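Local coordinates for protein endolysin B (Mycobacterium phage D29, PDB 3HC7) that hydrolyses the linkage between mycolic acids and the rest of the mycobacterial cell wall, breaking down the outer membrane so that phage progeny are released at lysis, at residues T8-G13 with G21-T26; Q83-V88 with V113-N118; V91-I96 with L144-E149; P134-D139 with A162-M167. All blocks are in the same frame, centred on the assembly; numbering follows the deposited sequence.

Interaction 1: T8-G13 with G21-T26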
# COMPACT_ATOMS: atom_id res chain seq x y z
N THR A 8 -5.40 3.93 -9.48
CA THR A 8 -5.32 4.38 -8.10
C THR A 8 -6.07 3.45 -7.17
O THR A 8 -7.16 2.96 -7.48
CB THR A 8 -5.87 5.81 -7.92
OG1 THR A 8 -7.23 5.85 -8.37
CG2 THR A 8 -5.04 6.81 -8.72
N VAL A 9 -5.46 3.21 -6.01
CA VAL A 9 -6.06 2.35 -5.00
C VAL A 9 -6.06 3.08 -3.67
O VAL A 9 -5.00 3.40 -3.12
CB VAL A 9 -5.31 1.02 -4.87
CG1 VAL A 9 -6.09 0.06 -3.97
CG2 VAL A 9 -5.11 0.40 -6.25
N HIS A 10 -7.25 3.36 -3.17
CA HIS A 10 -7.43 4.05 -1.90
C HIS A 10 -6.84 3.32 -0.69
O HIS A 10 -6.56 2.12 -0.74
CB HIS A 10 -8.91 4.31 -1.64
CG HIS A 10 -9.43 5.56 -2.29
ND1 HIS A 10 -9.07 6.82 -1.85
CD2 HIS A 10 -10.27 5.75 -3.33
CE1 HIS A 10 -9.68 7.73 -2.59
NE2 HIS A 10 -10.42 7.11 -3.50
N GLY A 11 -6.66 4.07 0.39
CA GLY A 11 -6.22 3.51 1.66
C GLY A 11 -7.38 2.92 2.43
O GLY A 11 -8.54 3.01 2.02
N THR A 12 -7.06 2.30 3.56
CA THR A 12 -8.04 1.68 4.43
C THR A 12 -9.19 2.65 4.76
O THR A 12 -8.97 3.82 5.04
CB THR A 12 -7.36 1.24 5.74
OG1 THR A 12 -6.24 0.41 5.41
CG2 THR A 12 -8.32 0.49 6.64
N GLY A 13 -10.42 2.14 4.69
CA GLY A 13 -11.58 2.93 5.08
C GLY A 13 -12.28 3.71 3.98
O GLY A 13 -13.28 4.37 4.25
N GLY A 21 -9.69 11.09 -0.88
CA GLY A 21 -8.57 10.27 -0.45
C GLY A 21 -7.35 10.49 -1.32
O GLY A 21 -7.47 10.83 -2.49
N LEU A 22 -6.18 10.28 -0.73
CA LEU A 22 -4.90 10.65 -1.33
C LEU A 22 -4.72 10.27 -2.82
O LEU A 22 -4.39 11.14 -3.63
CB LEU A 22 -3.76 10.09 -0.48
CG LEU A 22 -2.48 10.91 -0.36
CD1 LEU A 22 -2.82 12.37 -0.33
CD2 LEU A 22 -1.71 10.51 0.88
N PRO A 23 -4.94 8.99 -3.19
CA PRO A 23 -4.71 8.61 -4.59
C PRO A 23 -5.75 9.20 -5.53
O PRO A 23 -5.40 9.57 -6.65
CB PRO A 23 -4.85 7.08 -4.58
CG PRO A 23 -4.84 6.66 -3.16
CD PRO A 23 -5.32 7.84 -2.35
N ALA A 24 -7.01 9.28 -5.11
CA ALA A 24 -8.04 9.84 -5.97
C ALA A 24 -7.88 11.35 -6.09
O ALA A 24 -8.04 11.92 -7.17
CB ALA A 24 -9.42 9.48 -5.48
N ASP A 25 -7.56 12.00 -4.97
CA ASP A 25 -7.33 13.44 -4.97
C ASP A 25 -6.22 13.76 -5.96
O ASP A 25 -6.29 14.74 -6.70
CB ASP A 25 -6.90 13.94 -3.58
CG ASP A 25 -7.93 13.66 -2.51
OD1 ASP A 25 -9.12 13.44 -2.85
OD2 ASP A 25 -7.55 13.67 -1.32
N THR A 26 -5.19 12.92 -5.95
CA THR A 26 -4.04 13.13 -6.81
C THR A 26 -4.45 13.00 -8.28
O THR A 26 -4.23 13.92 -9.06
CB THR A 26 -2.90 12.14 -6.48
OG1 THR A 26 -2.48 12.33 -5.12
CG2 THR A 26 -1.71 12.35 -7.40
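P23, in the first turn of helix 22-27, packs its ring against the end of strand 5-9 in van der Waals contact, with no hydrogen bond across it. Its CG lies 3.3 Å from the carbonyl O of V9, while its CB meets CB of T8 at 3.7 Å. OG1 at chi1 58° sets T8 CG2 opposite the carbonyl carbon; the methyl reaches the carbonyl O of P23 at 3.5 Å, and OG1 is bonded to W36 NE1. Further along, the imidazole of H10 lies beside the start of the helix: G21 CA approaches the ring edge in its plane, 3.5 Å from CE1, and the methyl CB of A24 comes obliquely to NE2 at 3.2 Å. NE2 also makes a weak hydrogen bond to P17 O. Having no side chain, G21 can sit this close to the ring. The two elements belong to the beta-alpha-beta unit of strand 5-9, helix 22-27 and strand 35-38, at one side of an alpha/beta-hydrolase sheet. Within the helix segment, G21 occupies the N-cap, and its N donates to D25 OD1 from above the carboxylate plane (3.1 Å). L22 O takes bonds from both N and OG1 of T26, which arrive from opposite faces of the carbonyl plane. Beyond this shell, H10 O accepts from Y42, and T12 N is hydrogen-bonded to OG of the active-site serine S82.

Interaction 2: Q83-V88 with V113-N118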
# COMPACT_ATOMS: atom_id res chain seq x y z
N GLN A 83 -3.22 0.63 2.78
CA GLN A 83 -3.64 -0.67 2.24
C GLN A 83 -3.53 -0.63 0.71
O GLN A 83 -3.19 -1.63 0.06
CB GLN A 83 -5.06 -1.03 2.68
CG GLN A 83 -5.56 -2.34 2.08
CD GLN A 83 -6.95 -2.73 2.56
OE1 GLN A 83 -7.61 -3.58 1.96
NE2 GLN A 83 -7.40 -2.12 3.65
N GLY A 84 -3.81 0.53 0.13
CA GLY A 84 -3.71 0.73 -1.30
C GLY A 84 -2.29 0.57 -1.81
O GLY A 84 -2.08 0.13 -2.94
N ALA A 85 -1.32 0.92 -0.97
CA ALA A 85 0.10 0.76 -1.32
C ALA A 85 0.46 -0.71 -1.36
O ALA A 85 1.27 -1.14 -2.19
CB ALA A 85 0.98 1.50 -0.33
N ILE A 86 -0.11 -1.50 -0.46
CA ILE A 86 0.10 -2.94 -0.51
C ILE A 86 -0.44 -3.51 -1.83
O ILE A 86 0.24 -4.32 -2.48
CB ILE A 86 -0.59 -3.69 0.66
CG1 ILE A 86 -0.15 -3.13 2.02
CG2 ILE A 86 -0.27 -5.19 0.61
CD1 ILE A 86 -0.94 -3.74 3.20
N VAL A 87 -1.64 -3.10 -2.22
CA VAL A 87 -2.23 -3.58 -3.47
C VAL A 87 -1.31 -3.28 -4.65
O VAL A 87 -0.97 -4.18 -5.42
CB VAL A 87 -3.64 -2.98 -3.74
CG1 VAL A 87 -4.10 -3.31 -5.18
CG2 VAL A 87 -4.64 -3.48 -2.70
N VAL A 88 -0.90 -2.02 -4.79
CA VAL A 88 -0.02 -1.63 -5.90
C VAL A 88 1.32 -2.35 -5.81
O VAL A 88 1.88 -2.78 -6.82
CB VAL A 88 0.22 -0.10 -5.95
CG1 VAL A 88 1.27 0.25 -7.00
CG2 VAL A 88 -1.08 0.65 -6.23
N VAL A 113 5.43 4.98 -10.43
CA VAL A 113 4.63 4.40 -9.36
C VAL A 113 4.72 5.29 -8.14
O VAL A 113 5.80 5.78 -7.81
CB VAL A 113 5.13 3.01 -8.97
CG1 VAL A 113 4.16 2.37 -7.99
CG2 VAL A 113 5.27 2.15 -10.19
N ILE A 114 3.59 5.49 -7.48
CA ILE A 114 3.53 6.28 -6.25
C ILE A 114 2.97 5.47 -5.10
O ILE A 114 1.89 4.89 -5.20
CB ILE A 114 2.65 7.52 -6.42
CG1 ILE A 114 3.28 8.51 -7.40
CG2 ILE A 114 2.41 8.18 -5.07
CD1 ILE A 114 2.33 9.58 -7.86
N PHE A 115 3.71 5.45 -3.99
CA PHE A 115 3.23 4.89 -2.74
C PHE A 115 3.20 5.97 -1.66
O PHE A 115 4.14 6.75 -1.54
CB PHE A 115 4.15 3.78 -2.25
CG PHE A 115 4.34 2.66 -3.24
CD1 PHE A 115 3.36 1.68 -3.40
CD2 PHE A 115 5.50 2.57 -3.99
CE1 PHE A 115 3.54 0.64 -4.29
CE2 PHE A 115 5.69 1.53 -4.88
CZ PHE A 115 4.70 0.56 -5.04
N TRP A 116 2.12 6.02 -0.89
CA TRP A 116 2.11 6.78 0.36
C TRP A 116 1.86 5.76 1.46
O TRP A 116 1.03 4.87 1.29
CB TRP A 116 0.97 7.80 0.41
CG TRP A 116 0.92 8.85 -0.67
CD1 TRP A 116 1.55 10.07 -0.67
CD2 TRP A 116 0.15 8.80 -1.88
NE1 TRP A 116 1.23 10.77 -1.81
CE2 TRP A 116 0.37 10.02 -2.57
CE3 TRP A 116 -0.70 7.85 -2.45
CZ2 TRP A 116 -0.23 10.30 -3.80
CZ3 TRP A 116 -1.29 8.13 -3.67
CH2 TRP A 116 -1.05 9.34 -4.33
N GLY A 117 2.56 5.90 2.59
CA GLY A 117 2.38 5.04 3.75
C GLY A 117 2.40 3.55 3.43
O GLY A 117 1.43 2.84 3.72
N ASN A 118 3.52 3.08 2.89
CA ASN A 118 3.64 1.75 2.26
C ASN A 118 4.16 0.62 3.17
O ASN A 118 5.34 0.57 3.51
CB ASN A 118 4.54 1.89 1.02
CG ASN A 118 4.61 0.62 0.20
OD1 ASN A 118 3.84 -0.31 0.42
ND2 ASN A 118 5.53 0.58 -0.76
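A85 and V88, one turn apart on the same face of helix 83-96, carry the close packing against strand 110-116 and the bend that follows it. Helix 83-88 and strand 113-116 run in roughly opposite directions (147°), their axes approaching to 7.7 Å. The methyl CB of A85 enters the bend, 3.5 Å from N118 OD1 and 3.7 Å from the carbonyl O of W116. One turn on, V88 CG1 touches two side chains of the strand, at 3.6 Å from F115 CE1 and 3.7 Å from V113 CG1; the torsion that sets CG1 trans to the V88 nitrogen (chi1 173°) directs this branch to the strand. The F115 ring also comes within 3.6 Å of the carbonyl O of A85, through CE1. Over one face of that ring, offset toward its rim, lies ND2 of N118, 3.4 Å above the plane. This amide is fixed at both ends, ND2 giving a bond to D160 and OD1 accepting from the backbone of M120. The looser part is not open to solvent, because the whole contact is buried: I86 and V87 turn to helix 50-70, while I114 and W116 look to helix 245-251 on the far side of the sheet. No hydrogen bond joins the segments. S82, the active-site serine, immediately precedes this helix, and G84 completes a GxSxG sequence consistent with the nucleophile elbow, so the contact belongs to the beta-alpha-beta crossover that carries the nucleophile in alpha/beta-hydrolases.

Interaction 3: V91-I96 with L144-E149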
# COMPACT_ATOMS: atom_id res chain seq x y z
N VAL A 91 1.03 -6.04 -6.91
CA VAL A 91 0.89 -6.13 -8.35
C VAL A 91 2.25 -5.91 -9.01
O VAL A 91 2.64 -6.67 -9.87
CB VAL A 91 -0.17 -5.14 -8.90
CG1 VAL A 91 -0.03 -4.97 -10.40
CG2 VAL A 91 -1.56 -5.63 -8.55
N LEU A 92 2.97 -4.88 -8.56
CA LEU A 92 4.29 -4.59 -9.10
C LEU A 92 5.25 -5.75 -8.88
O LEU A 92 5.79 -6.31 -9.83
CB LEU A 92 4.87 -3.33 -8.46
CG LEU A 92 6.27 -2.86 -8.87
CD1 LEU A 92 6.45 -2.78 -10.39
CD2 LEU A 92 6.56 -1.51 -8.26
N LYS A 93 5.47 -6.10 -7.61
CA LYS A 93 6.47 -7.12 -7.27
C LYS A 93 6.19 -8.49 -7.87
O LYS A 93 7.10 -9.16 -8.38
CB LYS A 93 6.62 -7.25 -5.76
CG LYS A 93 7.75 -8.20 -5.35
CD LYS A 93 7.93 -8.28 -3.84
CE LYS A 93 8.91 -9.39 -3.48
NZ LYS A 93 9.28 -9.37 -2.03
N HIS A 94 4.94 -8.92 -7.82
CA HIS A 94 4.63 -10.30 -8.16
C HIS A 94 3.86 -10.51 -9.44
O HIS A 94 3.60 -11.65 -9.80
CB HIS A 94 3.88 -10.99 -7.01
CG HIS A 94 4.68 -11.11 -5.76
ND1 HIS A 94 4.26 -10.58 -4.55
CD2 HIS A 94 5.88 -11.68 -5.52
CE1 HIS A 94 5.17 -10.83 -3.63
NE2 HIS A 94 6.16 -11.50 -4.19
N HIS A 95 3.49 -9.42 -10.13
CA HIS A 95 2.73 -9.57 -11.37
C HIS A 95 3.31 -8.80 -12.55
O HIS A 95 3.15 -9.21 -13.70
CB HIS A 95 1.24 -9.26 -11.15
CG HIS A 95 0.58 -10.20 -10.18
ND1 HIS A 95 0.44 -9.91 -8.84
CD2 HIS A 95 0.04 -11.43 -10.36
CE1 HIS A 95 -0.16 -10.91 -8.23
NE2 HIS A 95 -0.42 -11.85 -9.13
N ILE A 96 4.02 -7.72 -12.27
CA ILE A 96 4.69 -6.96 -13.33
C ILE A 96 6.16 -7.33 -13.47
O ILE A 96 6.63 -7.62 -14.58
CB ILE A 96 4.56 -5.44 -13.12
CG1 ILE A 96 3.08 -5.05 -13.04
CG2 ILE A 96 5.25 -4.68 -14.24
CD1 ILE A 96 2.83 -3.56 -12.75
N LEU A 144 5.95 -5.35 6.42
CA LEU A 144 5.68 -6.65 5.79
C LEU A 144 6.95 -7.35 5.31
O LEU A 144 7.83 -6.72 4.76
CB LEU A 144 4.71 -6.50 4.62
CG LEU A 144 3.27 -6.11 4.94
CD1 LEU A 144 2.51 -5.83 3.66
CD2 LEU A 144 2.56 -7.20 5.74
N GLU A 145 7.02 -8.67 5.50
CA GLU A 145 8.21 -9.45 5.11
C GLU A 145 8.33 -9.59 3.59
O GLU A 145 9.42 -9.74 3.06
CB GLU A 145 8.18 -10.83 5.76
CG GLU A 145 8.21 -10.83 7.28
CD GLU A 145 7.56 -12.08 7.88
OE1 GLU A 145 6.39 -12.36 7.55
OE2 GLU A 145 8.22 -12.77 8.69
N ASP A 146 7.20 -9.57 2.91
CA ASP A 146 7.15 -9.55 1.45
C ASP A 146 7.14 -8.09 1.00
O ASP A 146 6.08 -7.52 0.76
CB ASP A 146 5.88 -10.26 0.98
CG ASP A 146 5.80 -10.39 -0.53
OD1 ASP A 146 6.85 -10.58 -1.18
OD2 ASP A 146 4.67 -10.34 -1.06
N ARG A 147 8.31 -7.48 0.93
CA ARG A 147 8.40 -6.06 0.63
C ARG A 147 9.16 -5.83 -0.68
O ARG A 147 9.78 -6.75 -1.23
CB ARG A 147 9.07 -5.30 1.78
CG ARG A 147 10.53 -5.68 2.02
CD ARG A 147 11.18 -4.81 3.09
NE ARG A 147 10.54 -4.96 4.40
CZ ARG A 147 10.84 -5.93 5.27
NH1 ARG A 147 11.78 -6.82 4.97
NH2 ARG A 147 10.21 -6.00 6.44
N LEU A 148 9.10 -4.60 -1.17
CA LEU A 148 9.73 -4.27 -2.44
C LEU A 148 11.24 -4.29 -2.30
O LEU A 148 11.78 -4.04 -1.22
CB LEU A 148 9.23 -2.91 -2.94
CG LEU A 148 7.72 -2.90 -3.22
CD1 LEU A 148 7.18 -1.49 -3.30
CD2 LEU A 148 7.40 -3.68 -4.49
N GLU A 149 11.93 -4.63 -3.39
CA GLU A 149 13.39 -4.66 -3.38
C GLU A 149 13.96 -4.21 -4.73
O GLU A 149 13.32 -4.35 -5.76
CB GLU A 149 13.90 -6.05 -3.01
CG GLU A 149 13.11 -7.19 -3.62
CD GLU A 149 13.69 -8.56 -3.27
OE1 GLU A 149 13.11 -9.59 -3.69
OE2 GLU A 149 14.73 -8.60 -2.57
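K93 and L148 bring the last part of helix 83-96, which widens into a pi-type turn at 92-96, alongside the irregular segment 144-149, with their CA atoms 6.5 Å apart. The lysine spans the gap with a fully extended chain. Its CG is trans to the backbone N (chi1 -175°), and every later torsion is near 180°, so NZ arrives where two oxygens converge. It donates to the carbonyl O of R147 at 2.8 Å, tilted from the carbonyl plane, and forms a salt bridge with D146 OD1, also at 2.8 Å, on the anti side of the carboxylate and 33° out of its plane. E149 is poorly ordered; its OE1 lies 4.2 Å from NZ, beyond a salt bridge, and would add at most a weak attraction. The other carboxylate oxygen of D146 is held by Q90 NE2, one turn back along the helix. Below this polar end the contact is apolar, with L148 CD2 3.9 Å from K93 CB and 4.4 Å from L92 CD2. The segment 144-149 is tied by backbone bonds to P119 and M120, and L148 packs on F115, so the loop lies beside strand 110-116, while V91 faces helix 50-70.

Interaction 4: P134-D139 with A162-M167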
# COMPACT_ATOMS: atom_id res chain seq x y z
N PRO A 134 8.75 14.80 9.01
CA PRO A 134 10.09 14.39 8.58
C PRO A 134 10.04 13.07 7.81
O PRO A 134 9.35 12.14 8.23
CB PRO A 134 10.84 14.20 9.89
CG PRO A 134 9.79 13.89 10.90
CD PRO A 134 8.51 14.54 10.45
N VAL A 135 10.76 12.99 6.70
CA VAL A 135 10.80 11.77 5.91
C VAL A 135 11.30 10.62 6.78
O VAL A 135 12.05 10.84 7.74
CB VAL A 135 11.71 11.94 4.68
CG1 VAL A 135 13.15 12.13 5.10
CG2 VAL A 135 11.57 10.74 3.74
N ALA A 136 10.88 9.40 6.45
CA ALA A 136 11.29 8.21 7.19
C ALA A 136 12.80 8.02 7.15
O ALA A 136 13.44 8.26 6.13
CB ALA A 136 10.59 6.98 6.62
N ALA A 137 13.37 7.56 8.26
CA ALA A 137 14.82 7.41 8.41
C ALA A 137 15.38 6.28 7.54
O ALA A 137 14.64 5.40 7.11
CB ALA A 137 15.18 7.18 9.87
N PRO A 138 16.69 6.32 7.29
CA PRO A 138 17.42 5.39 6.41
C PRO A 138 17.43 3.94 6.87
O PRO A 138 17.59 3.06 6.03
CB PRO A 138 18.85 5.94 6.45
CG PRO A 138 18.71 7.37 6.83
CD PRO A 138 17.55 7.42 7.76
N ASP A 139 17.31 3.69 8.17
CA ASP A 139 17.36 2.30 8.64
C ASP A 139 15.97 1.70 8.83
O ASP A 139 15.82 0.66 9.47
CB ASP A 139 18.22 2.16 9.91
CG ASP A 139 17.64 2.90 11.10
OD1 ASP A 139 16.89 3.88 10.89
OD2 ASP A 139 17.95 2.51 12.25
N ALA A 162 6.97 8.51 2.89
CA ALA A 162 6.86 7.84 4.17
C ALA A 162 7.37 8.73 5.28
O ALA A 162 8.46 9.29 5.17
CB ALA A 162 7.63 6.52 4.14
N HIS A 163 6.58 8.86 6.34
CA HIS A 163 6.95 9.68 7.49
C HIS A 163 7.37 8.80 8.65
O HIS A 163 6.76 7.75 8.89
CB HIS A 163 5.75 10.51 7.99
CG HIS A 163 5.24 11.50 6.99
ND1 HIS A 163 3.91 11.83 6.90
CD2 HIS A 163 5.88 12.25 6.06
CE1 HIS A 163 3.74 12.73 5.94
NE2 HIS A 163 4.92 13.00 5.42
N ASP A 164 8.38 9.22 9.39
CA ASP A 164 8.61 8.59 10.68
C ASP A 164 7.42 8.94 11.57
O ASP A 164 6.95 10.07 11.57
CB ASP A 164 9.95 9.01 11.30
CG ASP A 164 11.01 7.93 11.18
OD1 ASP A 164 10.73 6.78 11.59
OD2 ASP A 164 12.12 8.20 10.67
N GLY A 165 6.93 7.95 12.30
CA GLY A 165 5.69 8.12 13.03
C GLY A 165 4.64 7.23 12.38
O GLY A 165 3.73 6.74 13.05
N ASP A 166 4.79 7.03 11.08
CA ASP A 166 4.00 6.05 10.35
C ASP A 166 4.73 4.72 10.46
O ASP A 166 5.51 4.35 9.58
CB ASP A 166 3.83 6.48 8.89
CG ASP A 166 2.75 5.68 8.17
OD1 ASP A 166 2.21 4.73 8.78
OD2 ASP A 166 2.46 6.00 7.00
N MET A 167 4.48 4.01 11.55
CA MET A 167 5.30 2.86 11.94
C MET A 167 5.32 1.72 10.93
O MET A 167 6.39 1.23 10.58
CB MET A 167 4.87 2.33 13.30
CG MET A 167 5.30 3.21 14.47
SD MET A 167 7.09 3.16 14.72
CE MET A 167 7.41 1.41 14.55
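V135 and H163 pair across the two loops as a single beta bridge. Its bonds run through their neighbours: A136 N donates to A162 O (2.7 Å), and D164 N gives a longer bond to P134 O (3.3 Å) that is nearly collinear with the carbonyl. The methyls of A136 and A162 meet at 3.9 Å beside it. From here the D164 side chain can be followed outward. CB makes no close approach to 134-139, but chi1 of -104°, away from a staggered value, swings the carboxylate to the alanines. CG then comes 3.8 Å from A137 N and 4.0 Å from A136 CA. At the tip OD2 accepts a bond from A137 N (2.8 Å), the donor standing above the carboxylate plane, and touches A137 CB at 3.3 Å. The side chain thus adds a third bond to the two of the bridge. H163 is held by D129 and P239, and its ring stacks on Y242. H163 also starts a type II turn through D164 and G165 that closes with D166 N bonded to H163 O, presenting D166, whose OD2 is bonded to Y242 OH. D166 is the probable acid of the catalytic triad, on a loop after strand 157-161 as is usual in alpha/beta-hydrolases.

Overall arrangement
Along the chain, interaction 1 closes before interaction 2 opens, while interactions 2 and 3 interleave, as do interactions 3 and 4. Interactions 1 and 2, their centres about 9 Å apart, both reach the five-stranded parallel sheet and touch where P23 and L22 pack on W116. Interactions 2 and 3 share helix 83-96 and meet through F115 and L148, with centres about 11 Å apart. Interaction 4, about 15 Å from interaction 2 between centres, touches it at G117 and D166. Interactions 3 and 4 lie about 20 Å apart between centres, without contact. Interaction 2 thus touches each of the other three, and its G117 lies beside D166 and near S82, whereas interaction 3 lies away from the active site.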